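Local coordinates for protein glucose-permease IIA component (PDB 2GPR) that relays a phosphoryl group from phospho-HPr to the IIB domain of the glucose permease, as part of the phosphoenolpyruvate-dependent uptake of glucose, at residues G80-S85 with K118-K123; I40-N45 with V110-V115. One frame throughout, in Å; residues are numbered along the deposited sequence.

Interaction 1 (G80-S85 with K118-K123); sequences GLDTVS and KVPSIK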
loop_
_atom_site.group_PDB
_atom_site.type_symbol
_atom_site.label_atom_id
_atom_site.label_comp_id
_atom_site.label_asym_id
_atom_site.label_seq_id
_atom_site.Cartn_x
_atom_site.Cartn_y
_atom_site.Cartn_z
ATOM N N GLY A 80 4.416 5.095 -5.636
ATOM C CA GLY A 80 5.022 6.402 -5.907
ATOM C C GLY A 80 4.034 7.570 -5.807
ATOM O O GLY A 80 3.036 7.533 -5.115
ATOM N N LEU A 81 4.349 8.607 -6.523
ATOM C CA LEU A 81 3.597 9.820 -6.582
ATOM C C LEU A 81 3.385 10.175 -8.092
ATOM O O LEU A 81 4.237 9.884 -8.940
ATOM C CB LEU A 81 4.389 10.925 -5.829
ATOM C CG LEU A 81 4.054 11.104 -4.341
ATOM C CD1 LEU A 81 3.711 9.803 -3.642
ATOM C CD2 LEU A 81 5.212 11.745 -3.612
ATOM N N ASP A 82 2.210 10.753 -8.431
ATOM C CA ASP A 82 1.799 11.176 -9.797
ATOM C C ASP A 82 1.683 10.106 -10.844
ATOM O O ASP A 82 1.297 10.393 -11.961
ATOM C CB ASP A 82 2.413 12.474 -10.376
ATOM C CG ASP A 82 1.650 13.708 -10.016
ATOM O OD1 ASP A 82 0.656 13.699 -9.283
ATOM O OD2 ASP A 82 2.209 14.805 -10.500
ATOM N N THR A 83 2.030 8.898 -10.483
ATOM C CA THR A 83 1.963 7.731 -11.356
ATOM C C THR A 83 0.714 7.601 -12.277
ATOM O O THR A 83 0.796 6.916 -13.307
ATOM C CB THR A 83 2.128 6.503 -10.472
ATOM O OG1 THR A 83 1.370 6.698 -9.279
ATOM C CG2 THR A 83 3.595 6.388 -10.110
ATOM N N VAL A 84 -0.456 8.234 -11.916
ATOM C CA VAL A 84 -1.644 8.206 -12.779
ATOM C C VAL A 84 -1.301 8.819 -14.152
ATOM O O VAL A 84 -1.789 8.431 -15.194
ATOM C CB VAL A 84 -2.844 8.916 -12.159
ATOM C CG1 VAL A 84 -2.661 10.416 -12.277
ATOM C CG2 VAL A 84 -4.127 8.520 -12.894
ATOM N N SER A 85 -0.417 9.783 -14.110
ATOM C CA SER A 85 0.096 10.486 -15.246
ATOM C C SER A 85 0.733 9.588 -16.287
ATOM O O SER A 85 0.839 9.974 -17.440
ATOM C CB SER A 85 1.241 11.286 -14.757
ATOM O OG SER A 85 2.255 10.368 -14.352
ATOM N N LYS A 118 10.273 9.619 -14.324
ATOM C CA LYS A 118 9.037 10.203 -14.777
ATOM C C LYS A 118 8.211 10.915 -13.674
ATOM O O LYS A 118 7.454 11.848 -13.936
ATOM C CB LYS A 118 8.230 9.183 -15.553
ATOM C CG LYS A 118 8.918 8.833 -16.859
ATOM C CD LYS A 118 8.216 7.713 -17.606
ATOM C CE LYS A 118 9.065 7.068 -18.693
ATOM N NZ LYS A 118 8.407 5.882 -19.274
ATOM N N VAL A 119 8.356 10.508 -12.422
ATOM C CA VAL A 119 7.543 11.090 -11.359
ATOM C C VAL A 119 8.322 11.728 -10.233
ATOM O O VAL A 119 9.526 11.539 -10.056
ATOM C CB VAL A 119 6.606 10.048 -10.789
ATOM C CG1 VAL A 119 5.639 9.602 -11.881
ATOM C CG2 VAL A 119 7.433 8.869 -10.268
ATOM N N PRO A 120 7.583 12.479 -9.444
ATOM C CA PRO A 120 8.148 13.164 -8.320
ATOM C C PRO A 120 8.731 12.238 -7.281
ATOM O O PRO A 120 9.744 12.560 -6.682
ATOM C CB PRO A 120 7.032 14.035 -7.711
ATOM C CG PRO A 120 5.841 13.974 -8.646
ATOM C CD PRO A 120 6.177 12.935 -9.713
ATOM N N SER A 121 8.098 11.092 -7.057
ATOM C CA SER A 121 8.617 10.178 -6.049
ATOM C C SER A 121 8.084 8.765 -6.187
ATOM O O SER A 121 6.925 8.593 -6.527
ATOM C CB SER A 121 8.303 10.699 -4.659
ATOM O OG SER A 121 8.833 9.815 -3.705
ATOM N N ILE A 122 8.933 7.742 -5.905
ATOM C CA ILE A 122 8.475 6.348 -5.901
ATOM C C ILE A 122 8.110 5.870 -4.489
ATOM O O ILE A 122 7.700 4.733 -4.282
ATOM C CB ILE A 122 9.315 5.323 -6.644
ATOM C CG1 ILE A 122 10.709 5.213 -6.053
ATOM C CG2 ILE A 122 9.360 5.560 -8.136
ATOM C CD1 ILE A 122 11.132 3.761 -5.887
ATOM N N LYS A 123 8.297 6.736 -3.521
ATOM C CA LYS A 123 7.907 6.419 -2.188
ATOM C C LYS A 123 6.419 6.134 -2.264
ATOM O O LYS A 123 5.705 6.941 -2.827
ATOM C CB LYS A 123 8.177 7.614 -1.319
ATOM C CG LYS A 123 9.627 7.717 -0.859
ATOM C CD LYS A 123 9.768 8.918 0.072
ATOM C CE LYS A 123 11.066 9.677 -0.093
ATOM N NZ LYS A 123 11.048 10.983 0.598
#

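Interaction 2 (I40-N45 with V110-V115); sequences INPKSN and VDLKSV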
loop_
_atom_site.group_PDB
_atom_site.type_symbol
_atom_site.label_atom_id
_atom_site.label_comp_id
_atom_site.label_asym_id
_atom_site.label_seq_id
_atom_site.Cartn_x
_atom_site.Cartn_y
_atom_site.Cartn_z
ATOM N N ILE A 40 6.435 3.608 1.971
ATOM C CA ILE A 40 7.479 2.730 1.751
ATOM C C ILE A 40 8.351 3.207 0.636
ATOM O O ILE A 40 7.882 3.735 -0.376
ATOM C CB ILE A 40 7.017 1.241 1.630
ATOM C CG1 ILE A 40 8.187 0.260 1.912
ATOM C CG2 ILE A 40 6.353 0.889 0.289
ATOM C CD1 ILE A 40 7.751 -1.212 2.043
ATOM N N ASN A 41 9.662 3.097 0.926
ATOM C CA ASN A 41 10.739 3.320 -0.003
ATOM C C ASN A 41 11.040 1.965 -0.636
ATOM O O ASN A 41 11.776 1.119 -0.041
ATOM C CB ASN A 41 11.975 3.876 0.668
ATOM C CG ASN A 41 12.377 5.079 -0.073
ATOM O OD1 ASN A 41 12.379 5.060 -1.312
ATOM N ND2 ASN A 41 12.433 6.191 0.651
ATOM N N PRO A 42 10.393 1.734 -1.800
ATOM C CA PRO A 42 10.538 0.498 -2.504
ATOM C C PRO A 42 11.986 0.221 -2.909
ATOM O O PRO A 42 12.619 0.989 -3.620
ATOM C CB PRO A 42 9.662 0.572 -3.766
ATOM C CG PRO A 42 9.211 2.013 -3.893
ATOM C CD PRO A 42 9.670 2.730 -2.632
ATOM N N LYS A 43 12.477 -0.899 -2.426
ATOM C CA LYS A 43 13.766 -1.395 -2.775
ATOM C C LYS A 43 13.585 -2.354 -3.901
ATOM O O LYS A 43 14.441 -2.413 -4.785
ATOM C CB LYS A 43 14.445 -2.136 -1.660
ATOM C CG LYS A 43 14.928 -1.246 -0.549
ATOM C CD LYS A 43 15.720 -2.064 0.457
ATOM C CE LYS A 43 15.969 -1.346 1.773
ATOM N NZ LYS A 43 17.074 -0.383 1.673
ATOM N N SER A 44 12.495 -3.153 -3.825
ATOM C CA SER A 44 12.151 -4.161 -4.852
ATOM C C SER A 44 11.113 -3.667 -5.873
ATOM O O SER A 44 10.618 -2.576 -5.774
ATOM C CB SER A 44 11.806 -5.543 -4.298
ATOM O OG SER A 44 10.564 -5.509 -3.616
ATOM N N ASN A 45 10.793 -4.472 -6.869
ATOM C CA ASN A 45 9.855 -4.024 -7.860
ATOM C C ASN A 45 8.471 -4.537 -7.650
ATOM O O ASN A 45 7.468 -3.838 -7.929
ATOM C CB ASN A 45 10.325 -4.413 -9.241
ATOM C CG ASN A 45 11.803 -4.193 -9.335
ATOM O OD1 ASN A 45 12.558 -5.129 -9.015
ATOM N ND2 ASN A 45 12.225 -2.921 -9.524
ATOM N N VAL A 110 6.592 -3.115 -11.082
ATOM C CA VAL A 110 6.899 -1.769 -11.565
ATOM C C VAL A 110 8.317 -1.531 -12.048
ATOM O O VAL A 110 9.284 -1.758 -11.336
ATOM C CB VAL A 110 6.602 -0.723 -10.523
ATOM C CG1 VAL A 110 6.803 0.653 -11.136
ATOM C CG2 VAL A 110 5.175 -0.886 -10.058
ATOM N N ASP A 111 8.440 -0.939 -13.217
ATOM C CA ASP A 111 9.762 -0.593 -13.649
ATOM C C ASP A 111 10.177 0.607 -12.872
ATOM O O ASP A 111 10.186 1.711 -13.426
ATOM C CB ASP A 111 9.846 -0.287 -15.127
ATOM C CG ASP A 111 11.250 -0.172 -15.638
ATOM O OD1 ASP A 111 12.106 0.376 -14.831
ATOM O OD2 ASP A 111 11.527 -0.382 -16.786
ATOM N N LEU A 112 10.598 0.351 -11.643
ATOM C CA LEU A 112 11.044 1.368 -10.742
ATOM C C LEU A 112 12.063 2.302 -11.346
ATOM O O LEU A 112 11.920 3.533 -11.194
ATOM C CB LEU A 112 11.479 0.804 -9.381
ATOM C CG LEU A 112 10.496 1.161 -8.272
ATOM C CD1 LEU A 112 9.077 0.882 -8.725
ATOM C CD2 LEU A 112 10.822 0.407 -6.972
ATOM N N LYS A 113 13.090 1.740 -12.041
ATOM C CA LYS A 113 14.103 2.589 -12.672
ATOM C C LYS A 113 13.485 3.564 -13.625
ATOM O O LYS A 113 13.841 4.725 -13.631
ATOM C CB LYS A 113 15.207 1.866 -13.395
ATOM C CG LYS A 113 16.067 2.812 -14.249
ATOM C CD LYS A 113 17.264 2.126 -14.937
ATOM C CE LYS A 113 18.009 3.014 -15.932
ATOM N NZ LYS A 113 18.867 4.051 -15.313
ATOM N N SER A 114 12.570 3.102 -14.450
ATOM C CA SER A 114 11.960 4.027 -15.372
ATOM C C SER A 114 11.089 5.026 -14.664
ATOM O O SER A 114 11.338 6.224 -14.701
ATOM C CB SER A 114 11.216 3.299 -16.451
ATOM O OG SER A 114 12.016 2.204 -16.877
ATOM N N VAL A 115 10.083 4.510 -13.993
ATOM C CA VAL A 115 9.133 5.329 -13.258
ATOM C C VAL A 115 9.757 6.398 -12.411
ATOM O O VAL A 115 9.249 7.511 -12.328
ATOM C CB VAL A 115 8.270 4.469 -12.398
ATOM C CG1 VAL A 115 7.159 5.311 -11.857
ATOM C CG2 VAL A 115 7.705 3.360 -13.251
#

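Interaction 1 (G80-S85 with K118-K123)
Leu81 and Val119 join two loops of the all-beta IIA fold: residues 80-85 follow strand 74-78 out of the probable active site, and residues 118-123 lead from helix 112-118 into strand 124-130. A single weak, bent backbone bond crosses the contact, Leu81 N to Ser121 O at 2.6 Å. Beside it the chains lie close enough for Gly80 CA, in a residue of positive phi, to meet Lys123 O at 3.2 Å in a CA-H...O contact.

Van der Waals contacts do the rest. The two branches of Leu81 part company: CD2 meets the CB of Ser121, whereas CD1 turns to the backbone oxygen of Lys123. Val119 sets its CB 3.0 Å from Leu81 O, with both methyls close by, and its CG1, anti to the carbonyl carbon (chi1 -63°), also approaches Thr83 N at 3.9 Å. The ring of Pro120 lies across the side chain of Asp82 at about a right angle, with CD 3.8 Å from Asp82 CB.

Polar bonds of the side chains hold the loops locally. Ser121 OG accepts from Lys123 N at 3.1 Å, an ST turn, and is also bonded to Glu25, outside both loops. Thr83 OG1 bonds to Ile79 O, and its side chain touches His63. Asp82 O is gripped from opposite faces of its plane, by Ser85 N at 2.8 Å and by Ser85 OG at 2.6 Å.

Interaction 2 (I40-N45 with V110-V115)
Asn45 and Val110 bring the two backbones within 5.2 Å of each other, CA to CA, where a long, weak but nearly straight bond may run from Val110 N to Asn45 O (3.4 Å, 168°); the placement of Asn45 O is uncertain, so this bond is doubtful. From there the chains diverge, one back toward strand 36-42 and the other into helix 112-118.

Leu112, in the first turn of that helix, fills the angle between them. Its CD2 reaches Pro42 CB at 3.4 Å, the two side chains crossing at about a right angle, and the same methyl approaches the carbonyl oxygen of Ser44. Asn45 comes in over the start of the leucine: with its CG beside the backbone N (chi1 -41°), the amide ND2 lies 3.8 Å from Leu112 CB and 3.6 Å from Val110 O.

The helix begins at Asp111, which points away from the other segment. Its OD1 accepts from Ser114 N at 2.8 Å, the donor standing well above the carboxylate plane. This is a side-chain N-cap, placed directly after strand 106-110 and marking the strand-to-helix turn beside the edge strand 46-48.

Interactions 1 and 2 show how neighbouring contacts can share one short helix: residues 110-115 lead into helix 112-118 and residues 118-123 out of it. Their centres lie 10 Å apart, and Ile122 bridges them, its CD1 3.5 Å from Leu112 CD2 and its O 3.1 Å from Pro42 CG. Lys123 CG also lies 3.5 Å from Asn41 ND2. Interaction 1 is nearer the probable phosphorylation site: the side chain of Thr83 comes within about 3 Å of that of His63, probably important for phospho-donor activity, and about 4 Å of that of His78, the likely phosphoacceptor, unphosphorylated here. In interaction 2, the side chains of Val110 and Pro42 stay about 7 Å from His63 and 10 Å from His78, respectively.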